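Local structure of ubiquitin-conjugating enzyme E2-21 kDa (Pichia angusta, 5NL8) at residues M108-V113 and T169-L174; E59-K64 and Y177-Y182. The protein catalyses the covalent attachment of ubiquitin to other proteins as a peroxisomal E2 enzyme and is probably essential for peroxisome biogenesis. One frame throughout, in Å; residues are numbered along the deposited sequence.

How the contacts relate
Two nested closures illustrate how a single late helix can bind together distant parts of the chain. From the N terminus, the chain runs through helix 6-21 and two strands before reaching 59-64, which leads into strand 62-68. Residues 108-113 follow in the loop after strand 104-105. Helix 168-181 packs on both, tying the HPN loop and the start of the sheet's third strand to one element. Its earlier turns close contact 1 over 55 residues that include the predicted active-site Cys121; its last turns close contact 2 over 112 residues, with contact 1 wholly inside. The centres lie about 11 Å apart, and the contacts join where Met108 CE packs 3.4 Å from Trp63 CE2.

Contact 1 (M108-V113 and T169-L174)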
ATOM      1  N   MET A 108      -2.723  -7.457  -5.769  1.00 26.35           N
ATOM      2  CA  MET A 108      -2.573  -6.082  -6.248  1.00 27.12           C
ATOM      3  C   MET A 108      -2.123  -6.035  -7.708  1.00 34.83           C
ATOM      4  O   MET A 108      -0.932  -6.135  -8.003  1.00 35.09           O
ATOM      5  CB  MET A 108      -1.588  -5.305  -5.363  1.00 26.78           C
ATOM      6  CG  MET A 108      -1.163  -3.937  -5.917  1.00 26.10           C
ATOM      7  SD  MET A 108      -2.519  -2.895  -6.504  1.00 34.51           S
ATOM      8  CE  MET A 108      -3.260  -2.427  -4.948  1.00 33.32           C
ATOM      9  N   PRO A 109      -3.086  -5.892  -8.630  1.00 34.85           N
ATOM     10  CA  PRO A 109      -2.791  -5.715 -10.055  1.00 28.23           C
ATOM     11  C   PRO A 109      -2.541  -4.248 -10.394  1.00 34.33           C
ATOM     12  O   PRO A 109      -3.461  -3.427 -10.382  1.00 38.90           O
ATOM     13  CB  PRO A 109      -4.053  -6.240 -10.738  1.00 24.03           C
ATOM     14  CG  PRO A 109      -5.136  -5.967  -9.762  1.00 33.33           C
ATOM     15  CD  PRO A 109      -4.532  -6.034  -8.382  1.00 28.63           C
ATOM     16  N   HIS A 110      -1.290  -3.928 -10.695  1.00 30.06           N
ATOM     17  CA  HIS A 110      -0.890  -2.548 -10.912  1.00 30.88           C
ATOM     18  C   HIS A 110       0.393  -2.519 -11.728  1.00 33.04           C
ATOM     19  O   HIS A 110       1.277  -3.351 -11.524  1.00 32.08           O
ATOM     20  CB  HIS A 110      -0.698  -1.831  -9.569  1.00 23.97           C
ATOM     21  CG  HIS A 110      -0.432  -0.364  -9.691  1.00 32.69           C
ATOM     22  ND1 HIS A 110       0.800   0.143 -10.052  1.00 31.11           N
ATOM     23  CD2 HIS A 110      -1.233   0.710  -9.485  1.00 27.30           C
ATOM     24  CE1 HIS A 110       0.741   1.463 -10.070  1.00 34.47           C
ATOM     25  NE2 HIS A 110      -0.478   1.831  -9.727  1.00 30.73           N
ATOM     26  N   PRO A 111       0.489  -1.574 -12.673  1.00 28.42           N
ATOM     27  CA  PRO A 111       1.655  -1.415 -13.547  1.00 34.52           C
ATOM     28  C   PRO A 111       3.002  -1.385 -12.815  1.00 34.00           C
ATOM     29  O   PRO A 111       3.985  -1.889 -13.362  1.00 32.77           O
ATOM     30  CB  PRO A 111       1.383  -0.077 -14.231  1.00 31.88           C
ATOM     31  CG  PRO A 111      -0.107  -0.032 -14.335  1.00 28.72           C
ATOM     32  CD  PRO A 111      -0.617  -0.681 -13.069  1.00 36.82           C
ATOM     33  N   ASN A 112       3.048  -0.828 -11.607  1.00 25.60           N
ATOM     34  CA  ASN A 112       4.314  -0.685 -10.887  1.00 34.14           C
ATOM     35  C   ASN A 112       4.478  -1.665  -9.719  1.00 36.48           C
ATOM     36  O   ASN A 112       5.263  -1.421  -8.802  1.00 34.15           O
ATOM     37  CB  ASN A 112       4.463   0.749 -10.369  1.00 33.41           C
ATOM     38  CG  ASN A 112       4.352   1.787 -11.473  1.00 38.73           C
ATOM     39  OD1 ASN A 112       3.366   2.520 -11.554  1.00 39.29           O
ATOM     40  ND2 ASN A 112       5.371   1.865 -12.320  1.00 39.50           N
ATOM     41  N   VAL A 113       3.738  -2.768  -9.755  1.00 33.51           N
ATOM     42  CA  VAL A 113       3.790  -3.762  -8.686  1.00 31.85           C
ATOM     43  C   VAL A 113       3.994  -5.182  -9.220  1.00 38.10           C
ATOM     44  O   VAL A 113       3.308  -5.608 -10.150  1.00 43.23           O
ATOM     45  CB  VAL A 113       2.495  -3.733  -7.829  1.00 42.84           C
ATOM     46  CG1 VAL A 113       2.495  -4.857  -6.799  1.00 30.77           C
ATOM     47  CG2 VAL A 113       2.331  -2.383  -7.145  1.00 31.58           C
ATOM     48  N   THR A 169     -11.383   0.691 -19.686  1.00 48.73           N
ATOM     49  CA  THR A 169     -12.439  -0.214 -19.269  1.00 48.25           C
ATOM     50  C   THR A 169     -11.885  -1.567 -18.836  1.00 50.46           C
ATOM     51  O   THR A 169     -12.316  -2.123 -17.829  1.00 66.87           O
ATOM     52  CB  THR A 169     -13.470  -0.423 -20.393  1.00 59.66           C
ATOM     53  OG1 THR A 169     -13.976   0.850 -20.819  1.00 69.31           O
ATOM     54  CG2 THR A 169     -14.624  -1.288 -19.907  1.00 59.96           C
ATOM     55  N   ALA A 170     -10.925  -2.090 -19.593  1.00 51.21           N
ATOM     56  CA  ALA A 170     -10.343  -3.394 -19.286  1.00 54.26           C
ATOM     57  C   ALA A 170      -9.535  -3.339 -17.988  1.00 47.89           C
ATOM     58  O   ALA A 170      -9.597  -4.249 -17.162  1.00 47.74           O
ATOM     59  CB  ALA A 170      -9.474  -3.870 -20.437  1.00 41.07           C
ATOM     60  N   TYR A 171      -8.778  -2.258 -17.834  1.00 47.90           N
ATOM     61  CA  TYR A 171      -8.033  -1.949 -16.617  1.00 44.09           C
ATOM     62  C   TYR A 171      -8.951  -1.984 -15.390  1.00 36.83           C
ATOM     63  O   TYR A 171      -8.758  -2.785 -14.454  1.00 42.37           O
ATOM     64  CB  TYR A 171      -7.388  -0.569 -16.781  1.00 38.96           C
ATOM     65  CG  TYR A 171      -6.325  -0.180 -15.782  1.00 37.50           C
ATOM     66  CD1 TYR A 171      -6.663   0.396 -14.566  1.00 47.67           C
ATOM     67  CD2 TYR A 171      -4.977  -0.334 -16.082  1.00 36.30           C
ATOM     68  CE1 TYR A 171      -5.690   0.777 -13.660  1.00 45.15           C
ATOM     69  CE2 TYR A 171      -3.997   0.042 -15.184  1.00 33.25           C
ATOM     70  CZ  TYR A 171      -4.360   0.597 -13.973  1.00 43.61           C
ATOM     71  OH  TYR A 171      -3.390   0.977 -13.074  1.00 44.59           O
ATOM     72  N   LYS A 172      -9.963  -1.120 -15.425  1.00 40.58           N
ATOM     73  CA  LYS A 172     -10.955  -1.023 -14.359  1.00 45.73           C
ATOM     74  C   LYS A 172     -11.609  -2.369 -14.057  1.00 42.39           C
ATOM     75  O   LYS A 172     -11.735  -2.758 -12.897  1.00 55.36           O
ATOM     76  CB  LYS A 172     -12.036   0.000 -14.726  1.00 60.23           C
ATOM     77  CG  LYS A 172     -11.640   1.456 -14.512  1.00 75.29           C
ATOM     78  CD  LYS A 172     -12.719   2.395 -15.043  1.00 86.74           C
ATOM     79  CE  LYS A 172     -12.266   3.849 -15.021  1.00 90.77           C
ATOM     80  NZ  LYS A 172     -11.681   4.243 -13.707  1.00 88.31           N
ATOM     81  N   ASP A 173     -12.025  -3.070 -15.108  1.00 43.16           N
ATOM     82  CA  ASP A 173     -12.690  -4.365 -14.966  1.00 48.48           C
ATOM     83  C   ASP A 173     -11.795  -5.401 -14.292  1.00 44.98           C
ATOM     84  O   ASP A 173     -12.262  -6.200 -13.480  1.00 49.15           O
ATOM     85  CB  ASP A 173     -13.142  -4.888 -16.329  1.00 57.87           C
ATOM     86  CG  ASP A 173     -14.364  -4.166 -16.854  1.00 80.52           C
ATOM     87  OD1 ASP A 173     -14.865  -4.555 -17.931  1.00 81.04           O
ATOM     88  OD2 ASP A 173     -14.827  -3.215 -16.190  1.00 91.02           O
ATOM     89  N   LEU A 174     -10.513  -5.383 -14.635  1.00 40.31           N
ATOM     90  CA  LEU A 174      -9.553  -6.306 -14.040  1.00 43.94           C
ATOM     91  C   LEU A 174      -9.397  -6.024 -12.542  1.00 38.96           C
ATOM     92  O   LEU A 174      -9.523  -6.938 -11.705  1.00 40.25           O
ATOM     93  CB  LEU A 174      -8.205  -6.202 -14.757  1.00 49.73           C
ATOM     94  CG  LEU A 174      -7.410  -7.489 -14.988  1.00 54.01           C
ATOM     95  CD1 LEU A 174      -8.301  -8.600 -15.520  1.00 46.61           C
ATOM     96  CD2 LEU A 174      -6.263  -7.223 -15.941  1.00 57.24           C
TER
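His110 and Pro111 of the His-Pro-Asn (HPN) motif, a signature of ubiquitin-conjugating enzymes, receive Tyr171 from helix 168-181. The phenol and the proline ring approach from opposite directions. Pro111 CD lies 3.2 Å from Tyr171 OH, and Pro111 CG sits at the edge of the phenol ring, in its plane and 4.0 Å from Tyr171 CE2. With CG anti to the backbone N (chi1 -167°), Tyr171 sends its ring out from the helix to the loop. There the hydroxyl also comes within 4.2 Å of His110 CD2, at a slant to the imidazole.

Pro111 CD stands 3.3 Å above one imidazole face, while Asn112 N donates to His110 ND1 at 2.9 Å in a nearly straight bond (168°). His110 NE2 is bonded to Leu145 O, so both imidazole nitrogens are engaged, fixing the ring's rotation. The His110 side chain lies about 8 Å from that of Cys121, the predicted thioester cysteine. Replacing Tyr171 by an alanine is likely to leave Pro111 CG and CD without the phenol edge and hydroxyl beside them. Hydroxyl and ring edge meet the proline by packing alone, while hydrogen bonding sets the imidazole's orientation.

Contact 2 (E59-K64 and Y177-Y182); sequences EDALWK and YYIAKY
Apolar contact carries the meeting of Ile179 with Ala61 and Trp63, and the branches of the isoleucine divide the work. Ile179 CD1 reaches both partners, lying 3.9 Å from Ala61 CB and 3.8 Å from Trp63 CH2. Behind it, Ile179 CG1 is 4.0 Å from Trp63 CZ2, so the six-membered end of the indole is met by two successive carbons. The other branch, Ile179 CG2, stays with the alanine, 4.1 Å from Ala61 CB. An extended second torsion (chi2 -179°) carries CD1 outwards from the helix, and the tryptophan and isoleucine side chains cross at about a right angle, the methyl coming to the indole obliquely.

This is the place in the UBC fold where the last turns of helix 168-181 pack against Ala61, just ahead of strand 62-68, and Trp63 within it, the third strand of the four-stranded antiparallel sheet.

Polar interactions hold each side separately. Trp63 NE1 is bonded to Lys107 O, which gives the indole nitrogen of the buried Trp63 a partner and helps to fix the ring. On the helical side, Tyr182 N bonds to Tyr178 O as the helix ends, and Ile179 O accepts from Ser183 OG.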
ATOM      1  N   GLU A  59     -10.835   2.419  -5.715  1.00 39.61           N
ATOM      2  CA  GLU A  59     -11.584   3.113  -4.662  1.00 44.97           C
ATOM      3  C   GLU A  59     -12.427   2.171  -3.802  1.00 43.58           C
ATOM      4  O   GLU A  59     -12.906   1.142  -4.279  1.00 42.08           O
ATOM      5  CB  GLU A  59     -12.489   4.198  -5.267  1.00 38.87           C
ATOM      6  CG  GLU A  59     -13.700   3.668  -6.019  1.00 49.36           C
ATOM      7  CD  GLU A  59     -14.613   4.777  -6.523  1.00 74.89           C
ATOM      8  OE1 GLU A  59     -15.697   4.459  -7.058  1.00 81.33           O
ATOM      9  OE2 GLU A  59     -14.250   5.966  -6.384  1.00 68.91           O
ATOM     10  N   ASP A  60     -12.587   2.540  -2.530  1.00 45.22           N
ATOM     11  CA  ASP A  60     -13.411   1.797  -1.573  1.00 52.78           C
ATOM     12  C   ASP A  60     -12.986   0.337  -1.409  1.00 55.15           C
ATOM     13  O   ASP A  60     -13.817  -0.570  -1.439  1.00 58.48           O
ATOM     14  CB  ASP A  60     -14.885   1.862  -1.978  1.00 68.17           C
ATOM     15  CG  ASP A  60     -15.487   3.236  -1.761  1.00 88.95           C
ATOM     16  OD1 ASP A  60     -15.097   3.910  -0.782  1.00 88.37           O
ATOM     17  OD2 ASP A  60     -16.350   3.642  -2.568  1.00100.80           O
ATOM     18  N   ALA A  61     -11.687   0.122  -1.233  1.00 37.92           N
ATOM     19  CA  ALA A  61     -11.157  -1.198  -0.917  1.00 37.77           C
ATOM     20  C   ALA A  61      -9.844  -1.020  -0.178  1.00 34.66           C
ATOM     21  O   ALA A  61      -9.144  -0.030  -0.390  1.00 38.92           O
ATOM     22  CB  ALA A  61     -10.968  -2.027  -2.177  1.00 35.60           C
ATOM     23  N   LEU A  62      -9.513  -1.967   0.693  1.00 29.87           N
ATOM     24  CA  LEU A  62      -8.327  -1.840   1.537  1.00 29.04           C
ATOM     25  C   LEU A  62      -7.200  -2.786   1.120  1.00 34.40           C
ATOM     26  O   LEU A  62      -7.448  -3.910   0.681  1.00 34.16           O
ATOM     27  CB  LEU A  62      -8.694  -2.096   3.000  1.00 34.40           C
ATOM     28  CG  LEU A  62      -9.831  -1.261   3.595  1.00 36.37           C
ATOM     29  CD1 LEU A  62     -10.162  -1.736   5.001  1.00 28.08           C
ATOM     30  CD2 LEU A  62      -9.472   0.212   3.602  1.00 34.45           C
ATOM     31  N   TRP A  63      -5.964  -2.318   1.267  1.00 32.31           N
ATOM     32  CA  TRP A  63      -4.786  -3.151   1.044  1.00 27.12           C
ATOM     33  C   TRP A  63      -3.804  -3.061   2.207  1.00 26.41           C
ATOM     34  O   TRP A  63      -3.705  -2.033   2.884  1.00 29.49           O
ATOM     35  CB  TRP A  63      -4.075  -2.757  -0.250  1.00 27.41           C
ATOM     36  CG  TRP A  63      -4.719  -3.307  -1.471  1.00 32.26           C
ATOM     37  CD1 TRP A  63      -4.449  -4.501  -2.072  1.00 21.06           C
ATOM     38  CD2 TRP A  63      -5.748  -2.684  -2.246  1.00 26.49           C
ATOM     39  NE1 TRP A  63      -5.246  -4.659  -3.184  1.00 26.99           N
ATOM     40  CE2 TRP A  63      -6.053  -3.560  -3.314  1.00 32.27           C
ATOM     41  CE3 TRP A  63      -6.439  -1.474  -2.152  1.00 31.02           C
ATOM     42  CZ2 TRP A  63      -7.022  -3.261  -4.271  1.00 29.28           C
ATOM     43  CZ3 TRP A  63      -7.403  -1.178  -3.105  1.00 29.67           C
ATOM     44  CH2 TRP A  63      -7.683  -2.069  -4.151  1.00 30.07           C
ATOM     45  N   LYS A  64      -3.075  -4.152   2.424  1.00 35.02           N
ATOM     46  CA  LYS A  64      -2.073  -4.220   3.477  1.00 34.26           C
ATOM     47  C   LYS A  64      -0.682  -4.019   2.888  1.00 28.66           C
ATOM     48  O   LYS A  64      -0.405  -4.431   1.758  1.00 30.19           O
ATOM     49  CB  LYS A  64      -2.152  -5.561   4.211  1.00 34.22           C
ATOM     50  CG  LYS A  64      -1.980  -5.478   5.720  1.00 53.96           C
ATOM     51  CD  LYS A  64      -2.990  -6.380   6.425  1.00 65.53           C
ATOM     52  CE  LYS A  64      -2.879  -6.296   7.944  1.00 67.79           C
ATOM     53  NZ  LYS A  64      -1.572  -6.809   8.443  1.00 60.42           N
ATOM     54  N   TYR A 177     -12.351  -7.071 -10.709  1.00 32.27           N
ATOM     55  CA  TYR A 177     -12.374  -8.530 -10.604  1.00 32.87           C
ATOM     56  C   TYR A 177     -11.562  -9.022  -9.412  1.00 35.53           C
ATOM     57  O   TYR A 177     -12.047  -9.823  -8.600  1.00 42.94           O
ATOM     58  CB  TYR A 177     -11.849  -9.176 -11.885  1.00 44.01           C
ATOM     59  CG  TYR A 177     -11.687 -10.682 -11.793  1.00 43.95           C
ATOM     60  CD1 TYR A 177     -12.794 -11.524 -11.819  1.00 50.42           C
ATOM     61  CD2 TYR A 177     -10.427 -11.260 -11.686  1.00 42.92           C
ATOM     62  CE1 TYR A 177     -12.650 -12.901 -11.740  1.00 50.61           C
ATOM     63  CE2 TYR A 177     -10.274 -12.638 -11.606  1.00 49.16           C
ATOM     64  CZ  TYR A 177     -11.390 -13.452 -11.633  1.00 55.78           C
ATOM     65  OH  TYR A 177     -11.245 -14.818 -11.554  1.00 66.72           O
ATOM     66  N   TYR A 178     -10.325  -8.550  -9.297  1.00 35.54           N
ATOM     67  CA  TYR A 178      -9.497  -9.025  -8.192  1.00 34.16           C
ATOM     68  C   TYR A 178     -10.026  -8.539  -6.838  1.00 37.14           C
ATOM     69  O   TYR A 178      -9.969  -9.276  -5.855  1.00 34.00           O
ATOM     70  CB  TYR A 178      -8.036  -8.620  -8.401  1.00 29.83           C
ATOM     71  CG  TYR A 178      -7.349  -9.520  -9.404  1.00 32.30           C
ATOM     72  CD1 TYR A 178      -6.796 -10.735  -9.013  1.00 31.74           C
ATOM     73  CD2 TYR A 178      -7.286  -9.174 -10.750  1.00 32.82           C
ATOM     74  CE1 TYR A 178      -6.187 -11.573  -9.933  1.00 32.86           C
ATOM     75  CE2 TYR A 178      -6.678 -10.004 -11.674  1.00 31.33           C
ATOM     76  CZ  TYR A 178      -6.132 -11.201 -11.260  1.00 30.15           C
ATOM     77  OH  TYR A 178      -5.528 -12.021 -12.180  1.00 40.86           O
ATOM     78  N   ILE A 179     -10.571  -7.326  -6.791  1.00 32.80           N
ATOM     79  CA  ILE A 179     -11.192  -6.826  -5.564  1.00 28.55           C
ATOM     80  C   ILE A 179     -12.373  -7.705  -5.143  1.00 36.09           C
ATOM     81  O   ILE A 179     -12.532  -8.044  -3.971  1.00 35.89           O
ATOM     82  CB  ILE A 179     -11.684  -5.370  -5.723  1.00 36.73           C
ATOM     83  CG1 ILE A 179     -10.499  -4.410  -5.820  1.00 28.71           C
ATOM     84  CG2 ILE A 179     -12.573  -4.965  -4.553  1.00 36.94           C
ATOM     85  CD1 ILE A 179     -10.906  -2.965  -5.959  1.00 33.55           C
ATOM     86  N   ALA A 180     -13.193  -8.088  -6.112  1.00 39.08           N
ATOM     87  CA  ALA A 180     -14.402  -8.846  -5.824  1.00 42.19           C
ATOM     88  C   ALA A 180     -14.120 -10.306  -5.474  1.00 48.88           C
ATOM     89  O   ALA A 180     -14.866 -10.915  -4.708  1.00 41.11           O
ATOM     90  CB  ALA A 180     -15.355  -8.767  -7.002  1.00 44.51           C
ATOM     91  N   LYS A 181     -13.050 -10.872  -6.026  1.00 43.51           N
ATOM     92  CA  LYS A 181     -12.828 -12.307  -5.860  1.00 39.46           C
ATOM     93  C   LYS A 181     -11.761 -12.702  -4.836  1.00 42.97           C
ATOM     94  O   LYS A 181     -11.790 -13.819  -4.313  1.00 42.47           O
ATOM     95  CB  LYS A 181     -12.480 -12.933  -7.210  1.00 44.06           C
ATOM     96  CG  LYS A 181     -13.700 -13.327  -8.020  1.00 70.41           C
ATOM     97  CD  LYS A 181     -14.654 -14.160  -7.175  1.00 74.05           C
ATOM     98  CE  LYS A 181     -15.732 -14.812  -8.019  1.00 73.96           C
ATOM     99  NZ  LYS A 181     -16.670 -15.610  -7.181  1.00 75.29           N
ATOM    100  N   TYR A 182     -10.828 -11.805  -4.542  1.00 30.76           N
ATOM    101  CA  TYR A 182      -9.683 -12.175  -3.717  1.00 34.95           C
ATOM    102  C   TYR A 182      -9.550 -11.373  -2.417  1.00 36.80           C
ATOM    103  O   TYR A 182      -8.441 -11.020  -2.013  1.00 35.77           O
ATOM    104  CB  TYR A 182      -8.401 -12.045  -4.543  1.00 32.05           C
ATOM    105  CG  TYR A 182      -8.296 -13.072  -5.649  1.00 34.82           C
ATOM    106  CD1 TYR A 182      -7.756 -14.329  -5.406  1.00 45.43           C
ATOM    107  CD2 TYR A 182      -8.735 -12.787  -6.934  1.00 44.13           C
ATOM    108  CE1 TYR A 182      -7.657 -15.274  -6.410  1.00 37.92           C
ATOM    109  CE2 TYR A 182      -8.639 -13.724  -7.948  1.00 39.27           C
ATOM    110  CZ  TYR A 182      -8.099 -14.966  -7.680  1.00 51.33           C
ATOM    111  OH  TYR A 182      -8.001 -15.905  -8.684  1.00 55.31           O
TER